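Local coordinates for protein L-threonine dehydrogenase (Flavobacterium frigidimaris, PDB 2YY7) that binds NAD and probably catalyses the NAD-dependent oxidation of L-threonine, as an epimerase-like member of the short-chain dehydrogenase-reductase superfamily, at residues Y201-S206 against F247-I252; N254-K257 against E262-I265. One frame throughout, in Å; residues are numbered along the deposited sequence.

Contact 1 (201-206 against 247-252) and contact 2 (254-257 against 262-265) follow one another along the chain, the first closing before the second opens, with their centres about 10 Å apart. Helix 249-257 serves both: its first turn in contact 1, its later residues in contact 2. Each reaches the same small parallel sheet, made of strands 200-203 and 264-267, and Tyr201 N probably gives a hydrogen bond to Thr264 O, 3.1 Å away. Cys203 CB and Ile265 CD1, 4.0 Å apart, add packing between the two sites. Together they lay the helix against the two-stranded sheet, in a part of the subunit away from the annotated NAD-binding residues.

Contact 1 of 2, residues Y201-S206 against F247-I252; sequences YECFLS and FTPTEI
The capped first turn of helix 249-257 meets the end of strand 200-203 and the loop after it, with the ring of Pro249 resting against Cys203 and the carbonyl of Ser206. Pro249 CB faces the sulfur, Cys203 SG, at 4.1 Å, an apolar contact. Cys203 points its CB toward the helix, and SG, anti to the backbone N (chi1 -165°), is the atom that meets the proline. The next ring carbon, Pro249 CG, lies 3.5 Å from the carbonyl Ser206 O, with CD only a little farther off, so the proline touches thiol and peptide oxygen through neighbouring carbons. The same Ser206 O is hydrogen-bonded by Thr209 OG1, which supplies the polar partner that the proline cannot. Leu205 adds only a marginal touch, through its carbonyl oxygen.

Thr248 and Glu251 form a capping box at the helix start. Glu251 N gives a bond of 3.2 Å to Thr248 OG1, while Thr248 N answers with one of 2.8 Å to Glu251 OE1, reaching that oxygen on its anti side, 16° out of the carboxylate plane. This reciprocal pair occupies two N-H groups at the helix start, and the main chain adds Ile252 N to Thr248 O at 3.1 Å. Pro249, in the first position after the cap, has no N-H to satisfy. Within the strand, Tyr201 turns one ring face to Cys203 N, which sits 3.8 Å above the plane over the ring centre. Tyr187 of helix 187-197 and Tyr267 of strand 264-267 also pack on Pro249, and Thr250 OG1 is hydrogen-bonded to the chain just past Ser206, with Ser207 O and Glu208 OE2 both as partners for its one proton.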
ATOM      1  N   TYR A 201      17.592 -20.954 -26.403  1.00 19.61           N
ATOM      2  CA  TYR A 201      17.214 -19.784 -25.623  1.00 17.15           C
ATOM      3  C   TYR A 201      18.050 -19.631 -24.357  1.00 17.03           C
ATOM      4  O   TYR A 201      18.419 -20.616 -23.718  1.00 16.84           O
ATOM      5  CB  TYR A 201      15.726 -19.883 -25.246  1.00 16.73           C
ATOM      6  CG  TYR A 201      15.211 -18.784 -24.329  1.00 14.07           C
ATOM      7  CD1 TYR A 201      14.532 -19.101 -23.151  1.00 14.36           C
ATOM      8  CD2 TYR A 201      15.399 -17.436 -24.638  1.00 10.08           C
ATOM      9  CE1 TYR A 201      14.055 -18.109 -22.302  1.00 11.49           C
ATOM     10  CE2 TYR A 201      14.922 -16.428 -23.794  1.00 12.80           C
ATOM     11  CZ  TYR A 201      14.252 -16.775 -22.625  1.00 13.48           C
ATOM     12  OH  TYR A 201      13.795 -15.799 -21.773  1.00 13.17           O
ATOM     13  N   GLU A 202      18.357 -18.385 -24.016  1.00 15.91           N
ATOM     14  CA  GLU A 202      19.098 -18.082 -22.804  1.00 16.92           C
ATOM     15  C   GLU A 202      18.088 -17.421 -21.868  1.00 14.63           C
ATOM     16  O   GLU A 202      17.717 -16.262 -22.047  1.00 15.94           O
ATOM     17  CB  GLU A 202      20.277 -17.155 -23.116  1.00 16.26           C
ATOM     18  CG  GLU A 202      21.360 -17.839 -23.962  1.00 21.66           C
ATOM     19  CD  GLU A 202      22.600 -16.980 -24.160  1.00 20.66           C
ATOM     20  OE1 GLU A 202      23.577 -17.472 -24.762  1.00 24.84           O
ATOM     21  OE2 GLU A 202      22.599 -15.816 -23.716  1.00 25.51           O
ATOM     22  N   CYS A 203      17.638 -18.192 -20.884  1.00 14.43           N
ATOM     23  CA  CYS A 203      16.637 -17.767 -19.907  1.00 14.24           C
ATOM     24  C   CYS A 203      17.173 -16.832 -18.817  1.00 15.31           C
ATOM     25  O   CYS A 203      18.246 -17.075 -18.263  1.00 16.05           O
ATOM     26  CB  CYS A 203      16.037 -19.019 -19.264  1.00 14.62           C
ATOM     27  SG  CYS A 203      14.508 -18.773 -18.358  1.00 12.93           S
ATOM     28  N   PHE A 204      16.424 -15.777 -18.493  1.00 13.73           N
ATOM     29  CA  PHE A 204      16.866 -14.842 -17.464  1.00 13.65           C
ATOM     30  C   PHE A 204      16.414 -15.196 -16.042  1.00 13.51           C
ATOM     31  O   PHE A 204      16.523 -14.380 -15.124  1.00 13.46           O
ATOM     32  CB  PHE A 204      16.459 -13.403 -17.824  1.00 13.05           C
ATOM     33  CG  PHE A 204      14.973 -13.169 -17.891  1.00 12.08           C
ATOM     34  CD1 PHE A 204      14.211 -13.088 -16.730  1.00 10.59           C
ATOM     35  CD2 PHE A 204      14.343 -12.971 -19.121  1.00 11.69           C
ATOM     36  CE1 PHE A 204      12.844 -12.807 -16.789  1.00 11.38           C
ATOM     37  CE2 PHE A 204      12.978 -12.689 -19.191  1.00 12.32           C
ATOM     38  CZ  PHE A 204      12.228 -12.606 -18.025  1.00  9.00           C
ATOM     39  N   LEU A 205      15.925 -16.420 -15.874  1.00 13.86           N
ATOM     40  CA  LEU A 205      15.488 -16.944 -14.580  1.00 14.87           C
ATOM     41  C   LEU A 205      16.064 -18.361 -14.458  1.00 15.38           C
ATOM     42  O   LEU A 205      16.185 -19.059 -15.464  1.00 15.61           O
ATOM     43  CB  LEU A 205      13.960 -16.997 -14.515  1.00 14.62           C
ATOM     44  CG  LEU A 205      13.218 -16.035 -13.579  1.00 16.88           C
ATOM     45  CD1 LEU A 205      13.810 -14.633 -13.631  1.00 13.43           C
ATOM     46  CD2 LEU A 205      11.750 -16.026 -13.969  1.00 13.63           C
ATOM     47  N   SER A 206      16.419 -18.778 -13.241  1.00 15.65           N
ATOM     48  CA  SER A 206      16.980 -20.113 -13.024  1.00 15.75           C
ATOM     49  C   SER A 206      15.946 -21.203 -13.317  1.00 16.02           C
ATOM     50  O   SER A 206      14.740 -20.992 -13.158  1.00 15.76           O
ATOM     51  CB  SER A 206      17.527 -20.246 -11.596  1.00 15.34           C
ATOM     52  OG  SER A 206      16.561 -19.886 -10.629  1.00 15.63           O
ATOM     53  N   PHE A 247       4.374 -23.445 -13.413  1.00 12.93           N
ATOM     54  CA  PHE A 247       5.431 -24.267 -13.977  1.00 11.79           C
ATOM     55  C   PHE A 247       6.787 -23.583 -13.874  1.00 12.43           C
ATOM     56  O   PHE A 247       6.874 -22.386 -13.613  1.00 11.47           O
ATOM     57  CB  PHE A 247       5.109 -24.614 -15.445  1.00 12.06           C
ATOM     58  CG  PHE A 247       4.966 -23.410 -16.364  1.00  9.56           C
ATOM     59  CD1 PHE A 247       6.085 -22.692 -16.786  1.00 11.58           C
ATOM     60  CD2 PHE A 247       3.711 -23.023 -16.828  1.00 11.21           C
ATOM     61  CE1 PHE A 247       5.957 -21.602 -17.664  1.00 10.41           C
ATOM     62  CE2 PHE A 247       3.567 -21.935 -17.706  1.00 10.19           C
ATOM     63  CZ  PHE A 247       4.695 -21.224 -18.123  1.00 12.53           C
ATOM     64  N   THR A 248       7.846 -24.360 -14.062  1.00 12.89           N
ATOM     65  CA  THR A 248       9.211 -23.854 -14.004  1.00 12.88           C
ATOM     66  C   THR A 248       9.731 -23.728 -15.430  1.00 12.71           C
ATOM     67  O   THR A 248       9.112 -24.229 -16.370  1.00 13.23           O
ATOM     68  CB  THR A 248      10.139 -24.846 -13.277  1.00 13.23           C
ATOM     69  OG1 THR A 248      10.122 -26.095 -13.982  1.00 14.72           O
ATOM     70  CG2 THR A 248       9.686 -25.076 -11.841  1.00 11.92           C
ATOM     71  N   PRO A 249      10.868 -23.041 -15.612  1.00 12.65           N
ATOM     72  CA  PRO A 249      11.414 -22.907 -16.963  1.00 12.11           C
ATOM     73  C   PRO A 249      11.732 -24.295 -17.527  1.00 12.83           C
ATOM     74  O   PRO A 249      11.506 -24.560 -18.709  1.00 12.22           O
ATOM     75  CB  PRO A 249      12.662 -22.062 -16.742  1.00 11.79           C
ATOM     76  CG  PRO A 249      12.239 -21.162 -15.615  1.00 12.07           C
ATOM     77  CD  PRO A 249      11.546 -22.127 -14.677  1.00 11.97           C
ATOM     78  N   THR A 250      12.244 -25.182 -16.672  1.00 13.02           N
ATOM     79  CA  THR A 250      12.579 -26.538 -17.098  1.00 13.52           C
ATOM     80  C   THR A 250      11.349 -27.215 -17.691  1.00 14.22           C
ATOM     81  O   THR A 250      11.427 -27.856 -18.744  1.00 13.40           O
ATOM     82  CB  THR A 250      13.093 -27.409 -15.921  1.00 13.62           C
ATOM     83  OG1 THR A 250      14.286 -26.834 -15.379  1.00 12.62           O
ATOM     84  CG2 THR A 250      13.402 -28.825 -16.396  1.00 13.71           C
ATOM     85  N   GLU A 251      10.206 -27.060 -17.029  1.00 13.11           N
ATOM     86  CA  GLU A 251       8.981 -27.686 -17.513  1.00 14.98           C
ATOM     87  C   GLU A 251       8.473 -27.106 -18.834  1.00 14.52           C
ATOM     88  O   GLU A 251       8.093 -27.865 -19.725  1.00 15.39           O
ATOM     89  CB  GLU A 251       7.879 -27.604 -16.447  1.00 13.96           C
ATOM     90  CG  GLU A 251       8.253 -28.296 -15.135  1.00 16.76           C
ATOM     91  CD  GLU A 251       7.225 -28.088 -14.030  1.00 18.50           C
ATOM     92  OE1 GLU A 251       6.856 -26.925 -13.761  1.00 18.29           O
ATOM     93  OE2 GLU A 251       6.794 -29.088 -13.420  1.00 23.95           O
ATOM     94  N   ILE A 252       8.457 -25.780 -18.981  1.00 14.23           N
ATOM     95  CA  ILE A 252       7.966 -25.216 -20.235  1.00 14.31           C
ATOM     96  C   ILE A 252       8.935 -25.503 -21.379  1.00 14.45           C
ATOM     97  O   ILE A 252       8.518 -25.695 -22.518  1.00 14.54           O
ATOM     98  CB  ILE A 252       7.689 -23.685 -20.141  1.00 13.66           C
ATOM     99  CG1 ILE A 252       7.192 -23.181 -21.501  1.00 13.45           C
ATOM    100  CG2 ILE A 252       8.941 -22.931 -19.720  1.00 13.18           C
ATOM    101  CD1 ILE A 252       6.580 -21.794 -21.471  1.00 14.21           C
TER

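Contact 2 of 2, residues N254-K257 against E262-I265; sequences NEIK and EFTI
Lys257 and Ile256 of helix 249-257 pack on Phe263 where the chain turns back into strand 264-267, a helix-loop-strand connection that lays helix and strand against each other. From CB, the Lys257 chain swings CG anti to its own carbonyl carbon (chi1 -73°). CG comes to the edge of the Phe263 ring, near the ring plane, 4.1 Å from CD2. Beyond it the chain runs fully extended, crossing the phenylalanine side chain at about a right angle: CD passes 4.0 Å from Phe263 O, and CE draws closer to the same oxygen, at 3.3 Å. The tip, NZ, gives a hydrogen bond of 3.1 Å to a water molecule. Cutting Lys257 back to an alanine removes CG, CD, CE and NZ, which would probably leave that edge of the Phe263 ring less covered and the water without its link to the helix.

Phe263 points its CB toward the helix and holds CG anti to its backbone N (chi1 175°), which brings CD2 within packing distance of both Lys257 CG and the branch methyl Ile256 CG2, from two directions at about a right angle, the methyl 4.0 Å away and approaching the ring obliquely. The phenylalanine also packs on Ala253 one turn earlier in the helix, on Ile191 and Ala195 of helix 187-197 and on Tyr201, which places it between two helices and the neighbouring strand. Ile256 shares Ile191 and reaches Thr304 of helix 300-311. The water bound by Lys257 completes the bridge to the strand, accepting a second hydrogen bond from the main-chain Ile265 N at 3.1 Å.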
ATOM      1  N   ASN A 254      10.727 -28.179 -21.595  1.00 17.33           N
ATOM      2  CA  ASN A 254      10.524 -29.591 -21.909  1.00 17.92           C
ATOM      3  C   ASN A 254       9.273 -29.795 -22.758  1.00 18.13           C
ATOM      4  O   ASN A 254       9.235 -30.671 -23.621  1.00 18.57           O
ATOM      5  CB  ASN A 254      10.413 -30.429 -20.629  1.00 17.81           C
ATOM      6  CG  ASN A 254      11.761 -30.671 -19.966  1.00 20.17           C
ATOM      7  OD1 ASN A 254      12.809 -30.549 -20.600  1.00 22.38           O
ATOM      8  ND2 ASN A 254      11.736 -31.039 -18.687  1.00 19.07           N
ATOM      9  N   GLU A 255       8.243 -28.992 -22.514  1.00 17.96           N
ATOM     10  CA  GLU A 255       7.019 -29.117 -23.293  1.00 17.11           C
ATOM     11  C   GLU A 255       7.310 -28.675 -24.729  1.00 17.03           C
ATOM     12  O   GLU A 255       6.819 -29.276 -25.688  1.00 17.76           O
ATOM     13  CB  GLU A 255       5.906 -28.254 -22.695  1.00 17.39           C
ATOM     14  CG  GLU A 255       4.540 -28.521 -23.311  1.00 17.26           C
ATOM     15  CD  GLU A 255       4.046 -29.931 -23.043  1.00 18.02           C
ATOM     16  OE1 GLU A 255       3.181 -30.411 -23.801  1.00 18.81           O
ATOM     17  OE2 GLU A 255       4.518 -30.558 -22.071  1.00 19.20           O
ATOM     18  N   ILE A 256       8.107 -27.619 -24.870  1.00 16.62           N
ATOM     19  CA  ILE A 256       8.474 -27.105 -26.188  1.00 16.41           C
ATOM     20  C   ILE A 256       9.307 -28.137 -26.949  1.00 17.09           C
ATOM     21  O   ILE A 256       9.185 -28.265 -28.171  1.00 17.13           O
ATOM     22  CB  ILE A 256       9.278 -25.782 -26.066  1.00 16.23           C
ATOM     23  CG1 ILE A 256       8.366 -24.675 -25.533  1.00 14.36           C
ATOM     24  CG2 ILE A 256       9.865 -25.381 -27.420  1.00 14.01           C
ATOM     25  CD1 ILE A 256       9.084 -23.373 -25.241  1.00 15.78           C
ATOM     26  N   LYS A 257      10.142 -28.876 -26.222  1.00 17.74           N
ATOM     27  CA  LYS A 257      10.995 -29.898 -26.835  1.00 18.62           C
ATOM     28  C   LYS A 257      10.200 -30.999 -27.529  1.00 18.83           C
ATOM     29  O   LYS A 257      10.723 -31.687 -28.403  1.00 18.71           O
ATOM     30  CB  LYS A 257      11.926 -30.520 -25.794  1.00 18.33           C
ATOM     31  CG  LYS A 257      13.056 -29.604 -25.367  1.00 19.81           C
ATOM     32  CD  LYS A 257      13.961 -30.262 -24.339  1.00 20.22           C
ATOM     33  CE  LYS A 257      15.119 -29.342 -23.978  1.00 23.59           C
ATOM     34  NZ  LYS A 257      15.941 -29.867 -22.853  1.00 24.23           N
ATOM     35  N   GLU A 262      15.166 -30.452 -31.101  1.00 21.83           N
ATOM     36  CA  GLU A 262      16.529 -29.941 -31.053  1.00 22.67           C
ATOM     37  C   GLU A 262      16.680 -28.704 -30.170  1.00 21.77           C
ATOM     38  O   GLU A 262      17.789 -28.217 -29.965  1.00 21.75           O
ATOM     39  CB  GLU A 262      17.023 -29.619 -32.468  1.00 23.27           C
ATOM     40  CG  GLU A 262      16.246 -28.513 -33.176  1.00 27.56           C
ATOM     41  CD  GLU A 262      14.989 -29.005 -33.888  1.00 31.74           C
ATOM     42  OE1 GLU A 262      14.233 -29.813 -33.306  1.00 31.42           O
ATOM     43  OE2 GLU A 262      14.750 -28.569 -35.033  1.00 33.22           O
ATOM     44  N   PHE A 263      15.569 -28.199 -29.645  1.00 20.07           N
ATOM     45  CA  PHE A 263      15.609 -27.016 -28.789  1.00 19.20           C
ATOM     46  C   PHE A 263      16.465 -27.218 -27.545  1.00 18.62           C
ATOM     47  O   PHE A 263      16.336 -28.223 -26.853  1.00 18.32           O
ATOM     48  CB  PHE A 263      14.195 -26.625 -28.352  1.00 18.38           C
ATOM     49  CG  PHE A 263      14.158 -25.480 -27.373  1.00 17.71           C
ATOM     50  CD1 PHE A 263      14.676 -24.235 -27.718  1.00 16.35           C
ATOM     51  CD2 PHE A 263      13.595 -25.645 -26.113  1.00 18.48           C
ATOM     52  CE1 PHE A 263      14.633 -23.167 -26.823  1.00 16.42           C
ATOM     53  CE2 PHE A 263      13.545 -24.584 -25.206  1.00 17.68           C
ATOM     54  CZ  PHE A 263      14.065 -23.340 -25.562  1.00 15.29           C
ATOM     55  N   THR A 264      17.328 -26.249 -27.259  1.00 18.82           N
ATOM     56  CA  THR A 264      18.184 -26.311 -26.082  1.00 19.84           C
ATOM     57  C   THR A 264      18.028 -25.027 -25.278  1.00 19.32           C
ATOM     58  O   THR A 264      17.721 -23.970 -25.831  1.00 20.00           O
ATOM     59  CB  THR A 264      19.665 -26.484 -26.465  1.00 19.88           C
ATOM     60  OG1 THR A 264      20.079 -25.391 -27.291  1.00 23.19           O
ATOM     61  CG2 THR A 264      19.868 -27.795 -27.211  1.00 21.10           C
ATOM     62  N   ILE A 265      18.247 -25.116 -23.972  1.00 19.41           N
ATOM     63  CA  ILE A 265      18.105 -23.954 -23.109  1.00 18.81           C
ATOM     64  C   ILE A 265      19.190 -23.871 -22.042  1.00 19.22           C
ATOM     65  O   ILE A 265      19.554 -24.874 -21.428  1.00 18.11           O
ATOM     66  CB  ILE A 265      16.720 -23.966 -22.416  1.00 19.48           C
ATOM     67  CG1 ILE A 265      16.529 -22.698 -21.574  1.00 18.81           C
ATOM     68  CG2 ILE A 265      16.589 -25.205 -21.538  1.00 18.91           C
ATOM     69  CD1 ILE A 265      15.130 -22.565 -20.987  1.00 18.21           C
TER
HETATM   70  O   HOH W   1      18.512 -28.062 -22.912  1.00 22.81           O